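Phist (Plasmodium falciparum, PDB 4JLE) binds the virulence factor PfEMP1, probably through this PHIST domain and the PfEMP1 ATS region, and comigrates with it to knobs on the infected red cell surface. Local coordinates at residues F65-V70 with E78-K83; K57-I62 with F86-M91; K17-E22 with M40-S45. All blocks are in the same frame, centred on the assembly; numbering follows the deposited sequence.

Contact 1: F65-V70 with E78-K83; sequences FIQSIV and EYKMRK
Lys80 and Gln67 join the two helices through a polar bond between long side chains. NZ of Lys80 gives a hydrogen bond of 2.7 Å to OE1 of Gln67. The ammonium group reaches the amide oxygen at a C=O...N angle of 135° and stands 35° off the carbonyl plane. Gln67 can meet it because its chain bends at chi2 (54°), which swings the amide toward the helix of Lys80. The amide is gripped at both ends: while OE1 accepts from the lysine, NE2 donates to the carboxylate of Glu71, one turn further on, which would hold the amide's rotation and is consistent with its oxygen facing the lysine.

The apolar part of the contact involves Val70. This residue points toward the other helix, and its CG2 lies 4.0 Å from CG of Lys80, the two side chains crossing at about a right angle. A lysine suits this place because its methylenes can lie against a valine while the charged end travels on to a polar partner.

This pairing lies close to the turn between helix 37-72 and helix 77-110, at one end of a helical hairpin. The second subunit packs beside it: His153 of that subunit stacks on Tyr79, its Glu149 forms a salt bridge with Lys83, and its Leu146 packs on Ile66.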
loop_
_atom_site.group_PDB
_atom_site.type_symbol
_atom_site.label_atom_id
_atom_site.label_comp_id
_atom_site.label_asym_id
_atom_site.label_seq_id
_atom_site.Cartn_x
_atom_site.Cartn_y
_atom_site.Cartn_z
ATOM N N PHE B 65 -15.753 -4.110 -15.526
ATOM C CA PHE B 65 -17.168 -4.035 -15.209
ATOM C C PHE B 65 -17.645 -2.572 -15.195
ATOM O O PHE B 65 -18.700 -2.285 -15.757
ATOM C CB PHE B 65 -17.460 -4.723 -13.861
ATOM C CG PHE B 65 -18.897 -4.602 -13.435
ATOM C CD1 PHE B 65 -19.865 -5.441 -13.965
ATOM C CD2 PHE B 65 -19.291 -3.614 -12.538
ATOM C CE1 PHE B 65 -21.203 -5.295 -13.609
ATOM C CE2 PHE B 65 -20.627 -3.462 -12.185
ATOM C CZ PHE B 65 -21.578 -4.294 -12.731
ATOM N N ILE B 66 -16.880 -1.654 -14.556
ATOM C CA ILE B 66 -17.256 -0.239 -14.458
ATOM C C ILE B 66 -17.219 0.419 -15.857
ATOM O O ILE B 66 -17.972 1.368 -16.110
ATOM C CB ILE B 66 -16.390 0.519 -13.389
ATOM C CG1 ILE B 66 -16.473 -0.158 -11.988
ATOM C CG2 ILE B 66 -16.748 2.018 -13.279
ATOM C CD1 ILE B 66 -17.923 -0.373 -11.363
ATOM N N GLN B 67 -16.416 -0.143 -16.782
ATOM C CA GLN B 67 -16.308 0.341 -18.154
ATOM C C GLN B 67 -17.653 0.242 -18.856
ATOM O O GLN B 67 -17.993 1.150 -19.607
ATOM C CB GLN B 67 -15.211 -0.416 -18.924
ATOM C CG GLN B 67 -14.891 0.151 -20.319
ATOM C CD GLN B 67 -14.544 1.620 -20.333
ATOM O OE1 GLN B 67 -13.868 2.136 -19.445
ATOM N NE2 GLN B 67 -14.986 2.320 -21.363
ATOM N N SER B 68 -18.451 -0.801 -18.542
ATOM C CA SER B 68 -19.801 -1.022 -19.091
ATOM C C SER B 68 -20.765 0.117 -18.720
ATOM O O SER B 68 -21.597 0.498 -19.539
ATOM C CB SER B 68 -20.364 -2.366 -18.619
ATOM O OG SER B 68 -20.762 -2.364 -17.253
ATOM N N ILE B 69 -20.639 0.657 -17.491
ATOM C CA ILE B 69 -21.454 1.759 -16.973
ATOM C C ILE B 69 -20.951 3.067 -17.599
ATOM O O ILE B 69 -21.753 3.948 -17.931
ATOM C CB ILE B 69 -21.417 1.795 -15.400
ATOM C CG1 ILE B 69 -21.835 0.419 -14.778
ATOM C CG2 ILE B 69 -22.261 2.983 -14.831
ATOM C CD1 ILE B 69 -21.564 0.240 -13.280
ATOM N N VAL B 70 -19.610 3.180 -17.769
ATOM C CA VAL B 70 -18.954 4.351 -18.358
ATOM C C VAL B 70 -19.498 4.589 -19.780
ATOM O O VAL B 70 -19.890 5.715 -20.105
ATOM C CB VAL B 70 -17.413 4.219 -18.344
ATOM C CG1 VAL B 70 -16.755 5.234 -19.278
ATOM C CG2 VAL B 70 -16.869 4.368 -16.929
ATOM N N GLU B 78 -11.763 11.779 -17.945
ATOM C CA GLU B 78 -11.206 12.550 -16.838
ATOM C C GLU B 78 -11.780 12.053 -15.500
ATOM O O GLU B 78 -11.004 11.707 -14.605
ATOM C CB GLU B 78 -11.494 14.043 -17.036
ATOM C CG GLU B 78 -10.536 14.959 -16.298
ATOM C CD GLU B 78 -11.028 16.390 -16.184
ATOM O OE1 GLU B 78 -10.714 17.203 -17.085
ATOM O OE2 GLU B 78 -11.746 16.693 -15.204
ATOM N N TYR B 79 -13.127 11.948 -15.402
ATOM C CA TYR B 79 -13.837 11.453 -14.220
ATOM C C TYR B 79 -13.489 9.969 -13.957
ATOM O O TYR B 79 -13.155 9.608 -12.828
ATOM C CB TYR B 79 -15.356 11.627 -14.376
ATOM C CG TYR B 79 -16.150 11.021 -13.240
ATOM C CD1 TYR B 79 -16.421 11.751 -12.087
ATOM C CD2 TYR B 79 -16.636 9.714 -13.317
ATOM C CE1 TYR B 79 -17.154 11.197 -11.039
ATOM C CE2 TYR B 79 -17.385 9.160 -12.284
ATOM C CZ TYR B 79 -17.614 9.893 -11.134
ATOM O OH TYR B 79 -18.349 9.342 -10.122
ATOM N N LYS B 80 -13.567 9.122 -15.002
ATOM C CA LYS B 80 -13.285 7.694 -14.955
ATOM C C LYS B 80 -11.880 7.392 -14.379
ATOM O O LYS B 80 -11.767 6.582 -13.456
ATOM C CB LYS B 80 -13.424 7.088 -16.364
ATOM C CG LYS B 80 -13.062 5.605 -16.459
ATOM C CD LYS B 80 -12.838 5.192 -17.896
ATOM C CE LYS B 80 -11.694 4.222 -18.019
ATOM N NZ LYS B 80 -11.618 3.635 -19.378
ATOM N N MET B 81 -10.832 8.034 -14.921
ATOM C CA MET B 81 -9.452 7.798 -14.527
ATOM C C MET B 81 -9.150 8.287 -13.120
ATOM O O MET B 81 -8.474 7.580 -12.375
ATOM C CB MET B 81 -8.489 8.421 -15.541
ATOM C CG MET B 81 -8.557 7.747 -16.916
ATOM S SD MET B 81 -8.468 5.921 -16.927
ATOM C CE MET B 81 -6.790 5.689 -16.459
ATOM N N ARG B 82 -9.678 9.451 -12.740
ATOM C CA ARG B 82 -9.519 10.039 -11.408
ATOM C C ARG B 82 -10.140 9.120 -10.340
ATOM O O ARG B 82 -9.541 8.917 -9.285
ATOM C CB ARG B 82 -10.173 11.440 -11.400
ATOM C CG ARG B 82 -10.564 12.016 -10.044
ATOM C CD ARG B 82 -10.808 13.520 -10.112
ATOM N NE ARG B 82 -11.822 13.901 -11.109
ATOM C CZ ARG B 82 -13.125 14.022 -10.866
ATOM N NH1 ARG B 82 -13.607 13.786 -9.652
ATOM N NH2 ARG B 82 -13.955 14.382 -11.836
ATOM N N LYS B 83 -11.319 8.558 -10.632
ATOM C CA LYS B 83 -12.027 7.681 -9.706
ATOM C C LYS B 83 -11.340 6.335 -9.634
ATOM O O LYS B 83 -11.204 5.808 -8.538
ATOM C CB LYS B 83 -13.522 7.544 -10.077
ATOM C CG LYS B 83 -14.329 8.823 -9.905
ATOM C CD LYS B 83 -14.453 9.264 -8.466
ATOM C CE LYS B 83 -14.741 10.736 -8.331
ATOM N NZ LYS B 83 -15.260 11.080 -6.982
#

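Contact 2: K57-I62 with F86-M91; sequences KVEENI and FAHFEM
His88 and Glu59 meet ring edge to carboxylate, with the glutamate reaching across from helix 37-72 to the imidazole on helix 77-110. ND1 of His88 donates to OE1 of Glu59 over 2.7 Å, at an N-H...O angle of 151°. OE1 accepts the bond on its syn lone pair, the side on which OE2 also lies. Carboxylate and ring planes are turned 33° from each other, and OE1 lies a little out of the imidazole plane, so the two groups are inclined rather than coplanar. Glu59 points toward the facing helix and runs on extended beyond CG, which carries its acid group over the gap. The ring starts from a less direct position: with CG of His88 anti to the backbone N, the imidazole leans back toward the glutamate. A carboxylate held this close would be expected to favour the protonated form of the histidine.

Here the helices are the antiparallel arms of a hairpin within the three-helix bundle of the PHIST domain. Their local axes come within 11.7 Å and their directions differ by 144°, a separation wide enough for side chains of this size to fill.

Met91 is the apolar counterpart, sliding past both Glu59 and Ile62 in the opposite direction. Its chain bends at its last torsion, bringing CE 3.4 Å from OE1 of Glu59 and also against its CG, so the methyl flanks the very oxygen that accepts the histidine's bond. SD of Met91 is 3.8 Å from CD1 of Ile62. The flexible thioether touches the acid with its methyl and the isoleucine with its sulfur. Phe55 and Phe63 of helix 37-72 also touch Met91, and Trp142 of the second subunit packs on it.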
loop_
_atom_site.group_PDB
_atom_site.type_symbol
_atom_site.label_atom_id
_atom_site.label_comp_id
_atom_site.label_asym_id
_atom_site.label_seq_id
_atom_site.Cartn_x
_atom_site.Cartn_y
_atom_site.Cartn_z
ATOM N N LYS B 57 -5.385 -8.792 -11.077
ATOM C CA LYS B 57 -6.415 -9.375 -11.930
ATOM C C LYS B 57 -7.824 -9.007 -11.396
ATOM O O LYS B 57 -8.702 -8.721 -12.207
ATOM C CB LYS B 57 -6.276 -10.891 -12.068
ATOM C CG LYS B 57 -5.154 -11.335 -12.999
ATOM C CD LYS B 57 -5.010 -12.853 -12.943
ATOM C CE LYS B 57 -3.776 -13.398 -13.617
ATOM N NZ LYS B 57 -2.898 -14.077 -12.628
ATOM N N VAL B 58 -8.027 -8.973 -10.054
ATOM C CA VAL B 58 -9.306 -8.569 -9.451
ATOM C C VAL B 58 -9.580 -7.094 -9.803
ATOM O O VAL B 58 -10.684 -6.787 -10.236
ATOM C CB VAL B 58 -9.400 -8.805 -7.924
ATOM C CG1 VAL B 58 -10.731 -8.298 -7.363
ATOM C CG2 VAL B 58 -9.179 -10.281 -7.575
ATOM N N GLU B 59 -8.573 -6.203 -9.676
ATOM C CA GLU B 59 -8.723 -4.783 -10.014
ATOM C C GLU B 59 -9.119 -4.584 -11.463
ATOM O O GLU B 59 -10.006 -3.778 -11.733
ATOM C CB GLU B 59 -7.454 -4.006 -9.728
ATOM C CG GLU B 59 -7.201 -3.763 -8.249
ATOM C CD GLU B 59 -6.058 -2.794 -8.026
ATOM O OE1 GLU B 59 -6.287 -1.728 -7.405
ATOM O OE2 GLU B 59 -4.937 -3.091 -8.502
ATOM N N GLU B 60 -8.499 -5.337 -12.385
ATOM C CA GLU B 60 -8.803 -5.312 -13.821
ATOM C C GLU B 60 -10.259 -5.677 -14.056
ATOM O O GLU B 60 -10.943 -5.016 -14.829
ATOM C CB GLU B 60 -7.895 -6.307 -14.587
ATOM C CG GLU B 60 -6.475 -5.825 -14.815
ATOM C CD GLU B 60 -5.439 -6.841 -15.288
ATOM O OE1 GLU B 60 -5.824 -7.951 -15.724
ATOM O OE2 GLU B 60 -4.230 -6.522 -15.210
ATOM N N ASN B 61 -10.725 -6.735 -13.378
ATOM C CA ASN B 61 -12.096 -7.234 -13.482
ATOM C C ASN B 61 -13.100 -6.180 -12.986
ATOM O O ASN B 61 -14.142 -6.021 -13.613
ATOM C CB ASN B 61 -12.256 -8.570 -12.738
ATOM C CG ASN B 61 -11.505 -9.721 -13.391
ATOM O OD1 ASN B 61 -11.099 -9.654 -14.561
ATOM N ND2 ASN B 61 -11.294 -10.807 -12.644
ATOM N N ILE B 62 -12.772 -5.443 -11.907
ATOM C CA ILE B 62 -13.648 -4.386 -11.387
ATOM C C ILE B 62 -13.737 -3.272 -12.433
ATOM O O ILE B 62 -14.834 -2.874 -12.802
ATOM C CB ILE B 62 -13.166 -3.855 -10.005
ATOM C CG1 ILE B 62 -13.201 -4.965 -8.922
ATOM C CG2 ILE B 62 -13.971 -2.613 -9.585
ATOM C CD1 ILE B 62 -12.301 -4.725 -7.701
ATOM N N PHE B 86 -8.059 6.771 -7.417
ATOM C CA PHE B 86 -8.315 6.763 -5.972
ATOM C C PHE B 86 -8.820 5.406 -5.445
ATOM O O PHE B 86 -8.496 5.049 -4.316
ATOM C CB PHE B 86 -9.269 7.891 -5.564
ATOM C CG PHE B 86 -8.708 9.288 -5.791
ATOM C CD1 PHE B 86 -7.534 9.701 -5.162
ATOM C CD2 PHE B 86 -9.403 10.222 -6.553
ATOM C CE1 PHE B 86 -7.033 10.996 -5.353
ATOM C CE2 PHE B 86 -8.906 11.525 -6.729
ATOM C CZ PHE B 86 -7.716 11.893 -6.143
ATOM N N ALA B 87 -9.574 4.646 -6.251
ATOM C CA ALA B 87 -10.053 3.326 -5.852
ATOM C C ALA B 87 -8.876 2.353 -5.725
ATOM O O ALA B 87 -8.833 1.573 -4.776
ATOM C CB ALA B 87 -11.050 2.811 -6.870
ATOM N N HIS B 88 -7.899 2.441 -6.663
ATOM C CA HIS B 88 -6.699 1.603 -6.676
ATOM C C HIS B 88 -5.933 1.737 -5.348
ATOM O O HIS B 88 -5.512 0.729 -4.767
ATOM C CB HIS B 88 -5.785 1.942 -7.874
ATOM C CG HIS B 88 -4.420 1.313 -7.769
ATOM N ND1 HIS B 88 -4.253 -0.054 -7.821
ATOM C CD2 HIS B 88 -3.216 1.886 -7.521
ATOM C CE1 HIS B 88 -2.966 -0.264 -7.621
ATOM N NE2 HIS B 88 -2.305 0.876 -7.447
ATOM N N PHE B 89 -5.793 2.985 -4.880
ATOM C CA PHE B 89 -5.154 3.399 -3.632
ATOM C C PHE B 89 -5.861 2.849 -2.415
ATOM O O PHE B 89 -5.226 2.428 -1.450
ATOM C CB PHE B 89 -5.160 4.933 -3.548
ATOM C CG PHE B 89 -4.219 5.663 -4.493
ATOM C CD1 PHE B 89 -2.846 5.396 -4.485
ATOM C CD2 PHE B 89 -4.686 6.695 -5.299
ATOM C CE1 PHE B 89 -1.978 6.101 -5.316
ATOM C CE2 PHE B 89 -3.816 7.395 -6.145
ATOM C CZ PHE B 89 -2.462 7.122 -6.116
ATOM N N GLU B 90 -7.176 2.904 -2.430
ATOM C CA GLU B 90 -8.011 2.400 -1.323
ATOM C C GLU B 90 -7.910 0.861 -1.225
ATOM O O GLU B 90 -7.749 0.340 -0.123
ATOM C CB GLU B 90 -9.454 2.832 -1.515
ATOM C CG GLU B 90 -9.634 4.341 -1.444
ATOM C CD GLU B 90 -11.088 4.756 -1.410
ATOM O OE1 GLU B 90 -11.646 5.080 -2.483
ATOM O OE2 GLU B 90 -11.690 4.682 -0.314
ATOM N N MET B 91 -7.925 0.166 -2.383
ATOM C CA MET B 91 -7.788 -1.302 -2.468
ATOM C C MET B 91 -6.400 -1.756 -1.997
ATOM O O MET B 91 -6.322 -2.717 -1.221
ATOM C CB MET B 91 -8.108 -1.810 -3.874
ATOM C CG MET B 91 -9.570 -1.636 -4.208
ATOM S SD MET B 91 -10.113 -2.363 -5.761
ATOM C CE MET B 91 -9.591 -1.175 -6.943
#

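Contact 3: K17-E22 with M40-S45; sequences KKYTAE and MNIIFS. With ACT (acetate ion), chain H.
Tyr19 brings the loop before helix 21-28 against Ile42 and Ser45 of helix 37-72, and the residues ahead of it shape that loop. Lys17 folds its chain back, bent at chi3 and chi4, and NZ donates to O of Tyr19 at 2.8 Å, in the carbonyl plane and on a lone pair. Lys18 gives its backbone N to OXT of an acetate ion, most likely picked up from the crystallisation solution, over 2.8 Å and almost straight (170°). Its CB rests over the centre of the tyrosine ring, 3.7 Å above the plane.

The backbone N of Tyr19 donates to the same acetate oxygen at 3.2 Å, so one OXT joins two successive amides. Beyond CB, the ring turns toward the helix. CD1 lies 3.5 Å from CG2 of Ile42, while O of Ile42 lies over the face opposite Lys18, displaced toward the rim. At the far end OH of Tyr19 comes 3.3 Å from CB of Ser45. Tyrosine fits a surface site like this, as its ring can pack on a branched aliphatic chain with the hydroxyl near the periphery. Serine is small enough to admit that end, and its OG bonds to O of Asn41 within its own helix.

Thr20 then N-caps helix 21-28, its OG1 accepting from the backbone N of Glu23. That short helix lies on helix 37-72, with Ile24 touching both Tyr19 and Ile42, while Tyr46 borders Tyr19 and Ala21. Strand 34-36 contributes Ile35 beside Met40 and Ile43, and Phe107 and Phe120 of the second subunit meet Phe44 edge-to-face.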
loop_
_atom_site.group_PDB
_atom_site.type_symbol
_atom_site.label_atom_id
_atom_site.label_comp_id
_atom_site.label_asym_id
_atom_site.label_seq_id
_atom_site.Cartn_x
_atom_site.Cartn_y
_atom_site.Cartn_z
ATOM N N LYS B 17 12.985 -15.762 -13.633
ATOM C CA LYS B 17 12.348 -16.794 -12.780
ATOM C C LYS B 17 13.334 -17.428 -11.764
ATOM O O LYS B 17 14.410 -17.878 -12.140
ATOM C CB LYS B 17 11.688 -17.893 -13.629
ATOM C CG LYS B 17 10.437 -18.448 -12.979
ATOM C CD LYS B 17 10.004 -19.786 -13.578
ATOM C CE LYS B 17 8.497 -19.894 -13.762
ATOM N NZ LYS B 17 7.727 -19.827 -12.480
ATOM N N LYS B 18 12.966 -17.379 -10.473
ATOM C CA LYS B 18 13.698 -17.894 -9.300
ATOM C C LYS B 18 13.000 -19.109 -8.710
ATOM O O LYS B 18 13.641 -19.921 -8.042
ATOM C CB LYS B 18 13.781 -16.802 -8.206
ATOM C CG LYS B 18 14.897 -15.787 -8.388
ATOM C CD LYS B 18 14.696 -14.585 -7.491
ATOM C CE LYS B 18 15.977 -14.192 -6.803
ATOM N NZ LYS B 18 15.846 -12.874 -6.124
ATOM N N TYR B 19 11.665 -19.188 -8.889
ATOM C CA TYR B 19 10.833 -20.268 -8.340
ATOM C C TYR B 19 9.845 -20.771 -9.346
ATOM O O TYR B 19 9.372 -20.000 -10.171
ATOM C CB TYR B 19 10.027 -19.816 -7.093
ATOM C CG TYR B 19 10.586 -18.623 -6.355
ATOM C CD1 TYR B 19 11.612 -18.772 -5.433
ATOM C CD2 TYR B 19 10.075 -17.344 -6.568
ATOM C CE1 TYR B 19 12.146 -17.674 -4.760
ATOM C CE2 TYR B 19 10.596 -16.236 -5.897
ATOM C CZ TYR B 19 11.644 -16.406 -5.003
ATOM O OH TYR B 19 12.209 -15.336 -4.349
ATOM N N THR B 20 9.473 -22.045 -9.234
ATOM C CA THR B 20 8.423 -22.669 -10.042
ATOM C C THR B 20 7.278 -23.046 -9.078
ATOM O O THR B 20 7.490 -23.027 -7.863
ATOM C CB THR B 20 8.974 -23.862 -10.831
ATOM O OG1 THR B 20 9.104 -24.991 -9.969
ATOM C CG2 THR B 20 10.303 -23.558 -11.502
ATOM N N ALA B 21 6.082 -23.393 -9.597
ATOM C CA ALA B 21 4.971 -23.817 -8.735
ATOM C C ALA B 21 5.236 -25.226 -8.183
ATOM O O ALA B 21 4.936 -25.501 -7.011
ATOM C CB ALA B 21 3.664 -23.790 -9.505
ATOM N N GLU B 22 5.855 -26.085 -9.033
ATOM C CA GLU B 22 6.218 -27.470 -8.761
ATOM C C GLU B 22 7.222 -27.539 -7.615
ATOM O O GLU B 22 7.020 -28.337 -6.707
ATOM C CB GLU B 22 6.789 -28.135 -10.027
ATOM C CG GLU B 22 6.514 -29.626 -10.140
ATOM C CD GLU B 22 6.583 -30.137 -11.566
ATOM O OE1 GLU B 22 7.673 -30.598 -11.976
ATOM O OE2 GLU B 22 5.560 -30.034 -12.285
ATOM N N MET B 40 11.487 -21.371 3.848
ATOM C CA MET B 40 10.307 -20.607 4.287
ATOM C C MET B 40 10.242 -19.273 3.574
ATOM O O MET B 40 9.163 -18.854 3.155
ATOM C CB MET B 40 10.324 -20.388 5.812
ATOM C CG MET B 40 10.137 -21.706 6.627
ATOM S SD MET B 40 9.864 -21.321 8.386
ATOM C CE MET B 40 11.557 -21.535 9.098
ATOM N N ASN B 41 11.414 -18.632 3.379
ATOM C CA ASN B 41 11.520 -17.346 2.708
ATOM C C ASN B 41 11.208 -17.494 1.223
ATOM O O ASN B 41 10.426 -16.711 0.696
ATOM C CB ASN B 41 12.905 -16.723 2.950
ATOM C CG ASN B 41 13.145 -16.215 4.367
ATOM O OD1 ASN B 41 12.246 -16.184 5.217
ATOM N ND2 ASN B 41 14.368 -15.798 4.647
ATOM N N ILE B 42 11.748 -18.542 0.574
ATOM C CA ILE B 42 11.470 -18.838 -0.838
ATOM C C ILE B 42 9.961 -18.964 -1.009
ATOM O O ILE B 42 9.409 -18.336 -1.911
ATOM C CB ILE B 42 12.237 -20.139 -1.311
ATOM C CG1 ILE B 42 13.722 -19.839 -1.564
ATOM C CG2 ILE B 42 11.553 -20.821 -2.553
ATOM C CD1 ILE B 42 14.643 -21.032 -1.502
ATOM N N ILE B 43 9.294 -19.762 -0.140
ATOM C CA ILE B 43 7.856 -20.017 -0.257
ATOM C C ILE B 43 7.060 -18.715 -0.035
ATOM O O ILE B 43 6.122 -18.454 -0.785
ATOM C CB ILE B 43 7.379 -21.176 0.699
ATOM C CG1 ILE B 43 7.946 -22.546 0.255
ATOM C CG2 ILE B 43 5.839 -21.274 0.756
ATOM C CD1 ILE B 43 7.892 -23.645 1.343
ATOM N N PHE B 44 7.445 -17.897 0.958
ATOM C CA PHE B 44 6.709 -16.674 1.225
ATOM C C PHE B 44 6.902 -15.665 0.097
ATOM O O PHE B 44 5.947 -14.964 -0.219
ATOM C CB PHE B 44 7.053 -16.074 2.602
ATOM C CG PHE B 44 6.330 -16.743 3.762
ATOM C CD1 PHE B 44 4.943 -16.906 3.744
ATOM C CD2 PHE B 44 7.029 -17.163 4.895
ATOM C CE1 PHE B 44 4.277 -17.519 4.820
ATOM C CE2 PHE B 44 6.361 -17.744 5.977
ATOM C CZ PHE B 44 4.991 -17.933 5.925
ATOM N N SER B 45 8.109 -15.630 -0.547
ATOM C CA SER B 45 8.383 -14.745 -1.693
ATOM C C SER B 45 7.489 -15.126 -2.867
ATOM O O SER B 45 6.873 -14.259 -3.467
ATOM C CB SER B 45 9.846 -14.821 -2.106
ATOM O OG SER B 45 10.668 -14.190 -1.141
HETATM C C ACT H . 10.526 -15.183 -10.029
HETATM O O ACT H . 10.186 -14.689 -11.128
HETATM O OXT ACT H . 10.447 -16.409 -9.765
HETATM C CH3 ACT H . 11.078 -14.213 -8.946
#

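How the contacts relate
All three contacts draw on the long helix 37-72. Contacts 1 and 2 share its partner, helix 77-110, and belong to one hairpin: contact 1 is nested inside the loop that contact 2 closes, their centres are 12 Å apart, and their segments follow one another closely in sequence without further touch. Contact 3 closes earlier in the chain and fastens the N-terminal region to the other end of helix 37-72. Its centre is 26 Å from that of contact 2 and 36 Å from that of contact 1, on the opposite side of the chain's centre from contact 1. Acetate is bound at contact 3 alone, whereas the second subunit borders all three.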